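Local coordinates for protein MHC class I antigen (Anolis carolinensis, PDB 7CPO) that probably presents peptides to T cells, as a class I MHC heavy chain that pairs with beta2-microglobulin and holds a bound peptide in its groove, at residues S6-V11 against V27-D32; Q98-C103 against G112-Y117. All coordinates share one frame; numbering follows the deposited sequence.

In the fold
Both contacts lie in the antiparallel sheet that floors the peptide groove. From the N terminus, strand 5-14 runs out first and strand 25-30 returns beside it. Interaction 1 closes this hairpin. After strands 33-39 and 44-47 and helix 62-87, the chain re-enters the middle of the sheet as strand 96-105. It turns back as strand 111-119, and interaction 2 closes this second hairpin. The two loops follow in series; neither nests in nor crosses the other. Strands 5-14 and 96-105 are neighbours, so the hairpins join edge to edge. Tyr-9 N lies 2.9 Å from Tyr-101 O at this seam, a probable hydrogen bond. The contact centres are about 10 Å apart.

Interaction 1. Residues S6-V11 against V27-D32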
ATOM      1  N   SER A   6       7.168 -10.068  -7.101  1.00 16.16           N
ATOM      2  CA  SER A   6       6.571 -10.683  -5.934  1.00 18.00           C
ATOM      3  C   SER A   6       5.067 -10.818  -6.117  1.00 16.44           C
ATOM      4  O   SER A   6       4.429 -10.037  -6.829  1.00 18.88           O
ATOM      5  CB  SER A   6       6.879  -9.862  -4.688  1.00 14.68           C
ATOM      6  OG  SER A   6       6.300  -8.575  -4.835  1.00 29.67           O
ATOM      7  N   MET A   7       4.514 -11.829  -5.466  1.00 17.56           N
ATOM      8  CA  MET A   7       3.079 -11.959  -5.250  1.00 20.99           C
ATOM      9  C   MET A   7       2.821 -11.899  -3.750  1.00 21.32           C
ATOM     10  O   MET A   7       3.478 -12.604  -2.977  1.00 19.10           O
ATOM     11  CB  MET A   7       2.538 -13.267  -5.820  1.00 15.14           C
ATOM     12  CG  MET A   7       1.039 -13.384  -5.629  1.00 20.28           C
ATOM     13  SD  MET A   7       0.408 -14.980  -6.112  1.00 38.05           S
ATOM     14  CE  MET A   7       0.798 -15.987  -4.693  1.00 26.42           C
ATOM     15  N   ARG A   8       1.864 -11.073  -3.344  1.00 20.12           N
ATOM     16  CA  ARG A   8       1.720 -10.690  -1.947  1.00 22.51           C
ATOM     17  C   ARG A   8       0.238 -10.647  -1.592  1.00 25.23           C
ATOM     18  O   ARG A   8      -0.531  -9.967  -2.281  1.00 23.28           O
ATOM     19  CB  ARG A   8       2.373  -9.310  -1.713  1.00 23.33           C
ATOM     20  CG  ARG A   8       3.923  -9.310  -1.535  1.00 29.81           C
ATOM     21  CD  ARG A   8       4.676  -8.091  -2.121  1.00 24.77           C
ATOM     22  NE  ARG A   8       4.008  -6.817  -1.858  1.00 36.64           N
ATOM     23  CZ  ARG A   8       3.544  -6.007  -2.815  1.00 38.85           C
ATOM     24  NH1 ARG A   8       3.688  -6.342  -4.095  1.00 43.92           N
ATOM     25  NH2 ARG A   8       2.923  -4.867  -2.507  1.00 27.06           N
ATOM     26  N   TYR A   9      -0.162 -11.350  -0.521  1.00 18.41           N
ATOM     27  CA  TYR A   9      -1.517 -11.273   0.026  1.00 15.29           C
ATOM     28  C   TYR A   9      -1.536 -10.566   1.383  1.00 19.88           C
ATOM     29  O   TYR A   9      -0.651 -10.769   2.221  1.00 15.85           O
ATOM     30  CB  TYR A   9      -2.140 -12.666   0.173  1.00 13.34           C
ATOM     31  CG  TYR A   9      -2.540 -13.240  -1.158  1.00 18.46           C
ATOM     32  CD1 TYR A   9      -3.695 -12.804  -1.800  1.00 20.48           C
ATOM     33  CD2 TYR A   9      -1.758 -14.199  -1.788  1.00 14.39           C
ATOM     34  CE1 TYR A   9      -4.067 -13.317  -3.041  1.00 17.27           C
ATOM     35  CE2 TYR A   9      -2.111 -14.719  -3.030  1.00 18.94           C
ATOM     36  CZ  TYR A   9      -3.270 -14.267  -3.650  1.00 22.69           C
ATOM     37  OH  TYR A   9      -3.649 -14.774  -4.875  1.00 22.28           O
ATOM     38  N   PHE A  10      -2.565  -9.753   1.610  1.00 16.99           N
ATOM     39  CA  PHE A  10      -2.690  -8.983   2.841  1.00 16.70           C
ATOM     40  C   PHE A  10      -4.101  -9.150   3.380  1.00 24.67           C
ATOM     41  O   PHE A  10      -5.072  -8.722   2.740  1.00 20.86           O
ATOM     42  CB  PHE A  10      -2.401  -7.496   2.605  1.00 19.47           C
ATOM     43  CG  PHE A  10      -1.046  -7.211   2.050  1.00 15.74           C
ATOM     44  CD1 PHE A  10       0.008  -6.887   2.903  1.00 16.67           C
ATOM     45  CD2 PHE A  10      -0.832  -7.220   0.671  1.00 14.26           C
ATOM     46  CE1 PHE A  10       1.280  -6.582   2.388  1.00 20.40           C
ATOM     47  CE2 PHE A  10       0.423  -6.928   0.150  1.00 21.45           C
ATOM     48  CZ  PHE A  10       1.492  -6.595   1.014  1.00 11.13           C
ATOM     49  N   VAL A  11      -4.209  -9.727   4.572  1.00 16.66           N
ATOM     50  CA  VAL A  11      -5.484 -10.085   5.165  1.00 17.48           C
ATOM     51  C   VAL A  11      -5.606  -9.386   6.509  1.00 21.50           C
ATOM     52  O   VAL A  11      -4.680  -9.445   7.325  1.00 19.39           O
ATOM     53  CB  VAL A  11      -5.596 -11.610   5.319  1.00 18.58           C
ATOM     54  CG1 VAL A  11      -6.990 -11.990   5.656  1.00 17.15           C
ATOM     55  CG2 VAL A  11      -5.152 -12.278   4.028  1.00 18.48           C
ATOM     56  N   VAL A  27      -6.469  -8.722   0.161  1.00 17.29           N
ATOM     57  CA  VAL A  27      -6.029  -8.103  -1.086  1.00 21.97           C
ATOM     58  C   VAL A  27      -4.796  -8.826  -1.629  1.00 16.79           C
ATOM     59  O   VAL A  27      -3.875  -9.172  -0.880  1.00 19.20           O
ATOM     60  CB  VAL A  27      -5.728  -6.597  -0.890  1.00 25.89           C
ATOM     61  CG1 VAL A  27      -5.482  -5.946  -2.224  1.00 31.63           C
ATOM     62  CG2 VAL A  27      -6.881  -5.899  -0.207  1.00 21.43           C
ATOM     63  N   GLY A  28      -4.765  -9.015  -2.941  1.00 15.51           N
ATOM     64  CA  GLY A  28      -3.659  -9.676  -3.615  1.00 13.89           C
ATOM     65  C   GLY A  28      -2.945  -8.702  -4.537  1.00 16.95           C
ATOM     66  O   GLY A  28      -3.586  -7.923  -5.246  1.00 14.34           O
ATOM     67  N   TYR A  29      -1.611  -8.754  -4.512  1.00 18.03           N
ATOM     68  CA  TYR A  29      -0.762  -7.908  -5.343  1.00 20.36           C
ATOM     69  C   TYR A  29       0.243  -8.732  -6.139  1.00 20.73           C
ATOM     70  O   TYR A  29       0.778  -9.747  -5.663  1.00 18.64           O
ATOM     71  CB  TYR A  29       0.026  -6.887  -4.504  1.00 14.90           C
ATOM     72  CG  TYR A  29      -0.803  -5.779  -3.903  1.00 27.85           C
ATOM     73  CD1 TYR A  29      -0.850  -4.497  -4.495  1.00 25.20           C
ATOM     74  CD2 TYR A  29      -1.535  -5.994  -2.738  1.00 20.61           C
ATOM     75  CE1 TYR A  29      -1.615  -3.479  -3.930  1.00 24.03           C
ATOM     76  CE2 TYR A  29      -2.296  -4.976  -2.167  1.00 24.01           C
ATOM     77  CZ  TYR A  29      -2.328  -3.730  -2.765  1.00 23.89           C
ATOM     78  OH  TYR A  29      -3.080  -2.744  -2.188  1.00 40.76           O
ATOM     79  N   VAL A  30       0.523  -8.259  -7.346  1.00 19.86           N
ATOM     80  CA  VAL A  30       1.748  -8.577  -8.058  1.00 17.04           C
ATOM     81  C   VAL A  30       2.474  -7.248  -8.217  1.00 19.12           C
ATOM     82  O   VAL A  30       1.947  -6.325  -8.852  1.00 16.10           O
ATOM     83  CB  VAL A  30       1.477  -9.257  -9.406  1.00 14.69           C
ATOM     84  CG1 VAL A  30       2.775  -9.599 -10.097  1.00 18.31           C
ATOM     85  CG2 VAL A  30       0.644 -10.515  -9.191  1.00 14.66           C
ATOM     86  N   ASP A  31       3.640  -7.119  -7.572  1.00 21.69           N
ATOM     87  CA  ASP A  31       4.493  -5.927  -7.666  1.00 20.00           C
ATOM     88  C   ASP A  31       3.704  -4.645  -7.411  1.00 38.02           C
ATOM     89  O   ASP A  31       3.663  -3.737  -8.249  1.00 40.52           O
ATOM     90  CB  ASP A  31       5.153  -5.811  -9.037  1.00 19.99           C
ATOM     91  CG  ASP A  31       6.111  -6.906  -9.318  1.00 27.85           C
ATOM     92  OD1 ASP A  31       6.591  -7.533  -8.359  1.00 28.17           O
ATOM     93  OD2 ASP A  31       6.388  -7.121 -10.514  1.00 33.35           O
ATOM     94  N   ASP A  32       3.048  -4.592  -6.260  1.00 27.54           N
ATOM     95  CA  ASP A  32       2.223  -3.434  -5.865  1.00 42.76           C
ATOM     96  C   ASP A  32       1.178  -3.026  -6.923  1.00 25.94           C
ATOM     97  O   ASP A  32       0.630  -1.924  -6.849  1.00 25.38           O
ATOM     98  CB  ASP A  32       3.083  -2.219  -5.432  1.00 46.76           C
ATOM     99  CG  ASP A  32       3.845  -1.537  -6.583  1.00 41.57           C
ATOM    100  OD1 ASP A  32       3.258  -1.260  -7.653  1.00 32.10           O
ATOM    101  OD2 ASP A  32       5.057  -1.264  -6.399  1.00 40.00           O
TER
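Phe-10 and Tyr-29 meet on the underside of the groove floor, with Phe-10 CE2 3.6 Å from Tyr-29 CD2. Their planes are 87° apart. The approach is oblique, and the side chains cross at about a right angle. Their places in the ladder send both side chains to the same face of the sheet. Beta2-microglobulin covers this face: its Phe-56 meets Phe-10 edge-to-face.

Arg-8 pairs with Tyr-29 on this face. Its chain bends at chi2 and chi3, and the guanidinium swings back over the start of the tyrosine side chain. Tyr-29 CB sits over one guanidinium face, 3.7 Å from NH1. The amide nitrogens of Asp-31 and Asp-32 lie at its edge, but they are donors like NH1 and form no bond with it.

The other face belongs to the groove. Tyr-9 CD1 passes 3.6 Å from Gly-28 CA, where there is no side chain to meet it. The Tyr-9 hydroxyl bonds to the bound peptide and to Tyr-45.

Between the faces runs a regular antiparallel ladder. Arg-8 O accepts from Tyr-29 N at 2.8 Å, and Phe-10 N donates to Val-27 O at 2.9 Å. At the strand end Ser-6 N donates to Asp-31 OD1 on its syn side, 2.9 Å away, while Asp-31 N returns to Ser-6 O. Asp-31 OD2 is hydrogen-bonded to His-5 ND1. The carboxylate is thus gripped at both oxygens. Arg-8 NH1 stays 5.3 Å from Asp-31 OD1, so any attraction between these charges probably acts only at a distance.

Interaction 2. Residues Q98-C103 against G112-Y117; sequences QWMYGC and GGYYQY
Trp-99 and Tyr-117 stack across the antiparallel hairpin of strands 96-105 and 111-119, part of the MHC class I groove floor. This end is the tight one. The indole five-membered ring and the tyrosine ring form an offset stack, their planes 17° apart. Trp-99 CD1 comes within 3.3 Å of Tyr-117 CE1. Tyr-101 CD2 covers the opposite indole face. The indole edge is turned to the face of Tyr-115, and NE1 lies 3.4 Å from Tyr-115 CZ. With CG anti to the backbone nitrogen (chi1 178°), Trp-99 reaches over the neighbouring strand. These four aromatics form one cluster under the bound peptide.

Side-chain packing thins out at the far end, where Gly-112 and Gly-113 are partly exposed. The backbones stay close. Gly-113 lies opposite Cys-103, whose disulfide to Cys-166 ties the strand to helix 152-176. On the reverse side of the sheet, the Tyr-114 ring lies over the backbone of side-chain-less Gly-102. Met-100 CE touches Tyr-114 CE1 at 3.7 Å. Met-100 and Gln-116 also pack on Trp-60 of beta2-microglobulin.

Within the cluster, Tyr-115 OH and Tyr-117 OH are joined by a 3.1 Å hydrogen bond.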
ATOM      1  N   GLN A  98      -3.812  -9.649  11.583  1.00 22.87           N
ATOM      2  CA  GLN A  98      -3.311  -9.435  10.232  1.00 22.03           C
ATOM      3  C   GLN A  98      -2.434 -10.608   9.814  1.00 21.38           C
ATOM      4  O   GLN A  98      -1.738 -11.210  10.633  1.00 20.12           O
ATOM      5  CB  GLN A  98      -2.486  -8.156  10.109  1.00 20.16           C
ATOM      6  CG  GLN A  98      -3.243  -6.834  10.081  1.00 15.61           C
ATOM      7  CD  GLN A  98      -2.300  -5.664  10.390  1.00 25.84           C
ATOM      8  OE1 GLN A  98      -1.928  -5.450  11.545  1.00 16.21           O
ATOM      9  NE2 GLN A  98      -1.896  -4.918   9.350  1.00 19.24           N
ATOM     10  N   TRP A  99      -2.471 -10.913   8.524  1.00 15.95           N
ATOM     11  CA  TRP A  99      -1.738 -12.025   7.941  1.00 16.38           C
ATOM     12  C   TRP A  99      -1.153 -11.532   6.632  1.00 19.00           C
ATOM     13  O   TRP A  99      -1.895 -11.018   5.791  1.00 18.36           O
ATOM     14  CB  TRP A  99      -2.678 -13.209   7.708  1.00 13.26           C
ATOM     15  CG  TRP A  99      -2.130 -14.470   7.055  1.00 17.56           C
ATOM     16  CD1 TRP A  99      -0.863 -14.984   7.137  1.00 14.79           C
ATOM     17  CD2 TRP A  99      -2.890 -15.402   6.268  1.00 17.20           C
ATOM     18  NE1 TRP A  99      -0.786 -16.177   6.431  1.00 14.79           N
ATOM     19  CE2 TRP A  99      -2.016 -16.446   5.890  1.00 16.90           C
ATOM     20  CE3 TRP A  99      -4.222 -15.443   5.836  1.00 15.94           C
ATOM     21  CZ2 TRP A  99      -2.435 -17.517   5.097  1.00 15.55           C
ATOM     22  CZ3 TRP A  99      -4.639 -16.517   5.045  1.00 16.67           C
ATOM     23  CH2 TRP A  99      -3.748 -17.534   4.688  1.00 17.75           C
ATOM     24  N   MET A 100       0.163 -11.642   6.469  1.00 14.20           N
ATOM     25  CA  MET A 100       0.765 -11.361   5.171  1.00 18.41           C
ATOM     26  C   MET A 100       1.613 -12.548   4.745  1.00 18.23           C
ATOM     27  O   MET A 100       2.314 -13.158   5.556  1.00 19.09           O
ATOM     28  CB  MET A 100       1.598 -10.042   5.158  1.00 17.00           C
ATOM     29  CG  MET A 100       2.652  -9.911   6.230  1.00 21.39           C
ATOM     30  SD  MET A 100       3.413  -8.255   6.289  1.00 29.49           S
ATOM     31  CE  MET A 100       4.305  -8.217   4.731  1.00 28.79           C
ATOM     32  N   TYR A 101       1.521 -12.887   3.471  1.00 16.14           N
ATOM     33  CA  TYR A 101       2.318 -13.974   2.945  1.00 17.14           C
ATOM     34  C   TYR A 101       2.515 -13.762   1.462  1.00 18.80           C
ATOM     35  O   TYR A 101       1.707 -13.104   0.798  1.00 21.40           O
ATOM     36  CB  TYR A 101       1.676 -15.339   3.207  1.00 14.33           C
ATOM     37  CG  TYR A 101       0.334 -15.586   2.562  1.00 13.61           C
ATOM     38  CD1 TYR A 101       0.228 -16.316   1.382  1.00 13.00           C
ATOM     39  CD2 TYR A 101      -0.831 -15.137   3.158  1.00 14.14           C
ATOM     40  CE1 TYR A 101      -1.000 -16.577   0.807  1.00 10.32           C
ATOM     41  CE2 TYR A 101      -2.053 -15.391   2.600  1.00 13.51           C
ATOM     42  CZ  TYR A 101      -2.138 -16.116   1.418  1.00 16.29           C
ATOM     43  OH  TYR A 101      -3.380 -16.365   0.853  1.00 19.77           O
ATOM     44  N   GLY A 102       3.592 -14.337   0.954  1.00 18.50           N
ATOM     45  CA  GLY A 102       3.846 -14.301  -0.467  1.00 21.02           C
ATOM     46  C   GLY A 102       5.261 -14.747  -0.754  1.00 15.99           C
ATOM     47  O   GLY A 102       5.984 -15.191   0.136  1.00 18.22           O
ATOM     48  N   CYS A 103       5.645 -14.590  -2.012  1.00 13.17           N
ATOM     49  CA  CYS A 103       6.939 -15.029  -2.492  1.00 18.10           C
ATOM     50  C   CYS A 103       7.598 -13.945  -3.322  1.00 16.50           C
ATOM     51  O   CYS A 103       6.948 -13.059  -3.874  1.00 20.75           O
ATOM     52  CB  CYS A 103       6.817 -16.287  -3.347  1.00 18.48           C
ATOM     53  SG  CYS A 103       5.551 -16.126  -4.596  1.00 23.49           S
ATOM     54  N   GLY A 112      12.426 -16.154  -2.569  1.00 24.82           N
ATOM     55  CA  GLY A 112      12.203 -16.062  -1.146  1.00 17.51           C
ATOM     56  C   GLY A 112      10.718 -16.115  -0.853  1.00 25.34           C
ATOM     57  O   GLY A 112       9.880 -16.155  -1.759  1.00 23.41           O
ATOM     58  N   GLY A 113      10.399 -16.111   0.427  1.00 22.09           N
ATOM     59  CA  GLY A 113       9.006 -16.159   0.811  1.00 18.68           C
ATOM     60  C   GLY A 113       8.866 -15.871   2.283  1.00 27.24           C
ATOM     61  O   GLY A 113       9.830 -15.972   3.051  1.00 25.50           O
ATOM     62  N   TYR A 114       7.650 -15.503   2.665  1.00 16.57           N
ATOM     63  CA  TYR A 114       7.388 -15.124   4.038  1.00 19.14           C
ATOM     64  C   TYR A 114       5.950 -15.487   4.355  1.00 17.09           C
ATOM     65  O   TYR A 114       5.128 -15.693   3.463  1.00 14.89           O
ATOM     66  CB  TYR A 114       7.649 -13.631   4.277  1.00 15.15           C
ATOM     67  CG  TYR A 114       6.802 -12.751   3.387  1.00 21.74           C
ATOM     68  CD1 TYR A 114       5.575 -12.265   3.837  1.00 21.72           C
ATOM     69  CD2 TYR A 114       7.214 -12.422   2.092  1.00 17.92           C
ATOM     70  CE1 TYR A 114       4.786 -11.468   3.042  1.00 19.33           C
ATOM     71  CE2 TYR A 114       6.424 -11.622   1.278  1.00 18.30           C
ATOM     72  CZ  TYR A 114       5.214 -11.160   1.772  1.00 24.06           C
ATOM     73  OH  TYR A 114       4.412 -10.382   1.019  1.00 20.63           O
ATOM     74  N   TYR A 115       5.658 -15.550   5.645  1.00 21.64           N
ATOM     75  CA  TYR A 115       4.362 -16.013   6.117  1.00 24.55           C
ATOM     76  C   TYR A 115       4.236 -15.589   7.578  1.00 21.56           C
ATOM     77  O   TYR A 115       4.858 -16.196   8.453  1.00 20.14           O
ATOM     78  CB  TYR A 115       4.280 -17.526   5.925  1.00 17.25           C
ATOM     79  CG  TYR A 115       2.932 -18.141   6.117  1.00 16.10           C
ATOM     80  CD1 TYR A 115       2.226 -18.660   5.041  1.00 15.61           C
ATOM     81  CD2 TYR A 115       2.365 -18.240   7.392  1.00 18.17           C
ATOM     82  CE1 TYR A 115       0.973 -19.259   5.229  1.00 20.28           C
ATOM     83  CE2 TYR A 115       1.113 -18.828   7.587  1.00 16.42           C
ATOM     84  CZ  TYR A 115       0.431 -19.338   6.506  1.00 21.91           C
ATOM     85  OH  TYR A 115      -0.798 -19.921   6.697  1.00 24.85           O
ATOM     86  N   GLN A 116       3.469 -14.525   7.843  1.00 17.98           N
ATOM     87  CA  GLN A 116       3.556 -13.787   9.098  1.00 14.38           C
ATOM     88  C   GLN A 116       2.181 -13.333   9.560  1.00 16.96           C
ATOM     89  O   GLN A 116       1.316 -12.989   8.748  1.00 23.70           O
ATOM     90  CB  GLN A 116       4.453 -12.551   8.960  1.00 17.22           C
ATOM     91  CG  GLN A 116       5.808 -12.833   8.348  1.00 22.32           C
ATOM     92  CD  GLN A 116       6.613 -11.570   8.122  1.00 29.41           C
ATOM     93  OE1 GLN A 116       6.956 -11.242   6.992  1.00 34.90           O
ATOM     94  NE2 GLN A 116       6.916 -10.852   9.199  1.00 34.79           N
ATOM     95  N   TYR A 117       2.011 -13.289  10.881  1.00 19.36           N
ATOM     96  CA  TYR A 117       0.784 -12.856  11.532  1.00 16.02           C
ATOM     97  C   TYR A 117       1.097 -11.793  12.572  1.00 19.70           C
ATOM     98  O   TYR A 117       2.117 -11.878  13.261  1.00 24.61           O
ATOM     99  CB  TYR A 117       0.099 -14.001  12.242  1.00 16.97           C
ATOM    100  CG  TYR A 117      -0.386 -15.153  11.388  1.00 21.04           C
ATOM    101  CD1 TYR A 117      -1.596 -15.081  10.692  1.00 21.56           C
ATOM    102  CD2 TYR A 117       0.330 -16.342  11.337  1.00 18.39           C
ATOM    103  CE1 TYR A 117      -2.070 -16.165   9.952  1.00 18.26           C
ATOM    104  CE2 TYR A 117      -0.131 -17.425  10.596  1.00 25.59           C
ATOM    105  CZ  TYR A 117      -1.334 -17.332   9.913  1.00 20.26           C
ATOM    106  OH  TYR A 117      -1.773 -18.405   9.180  1.00 29.53           O
TER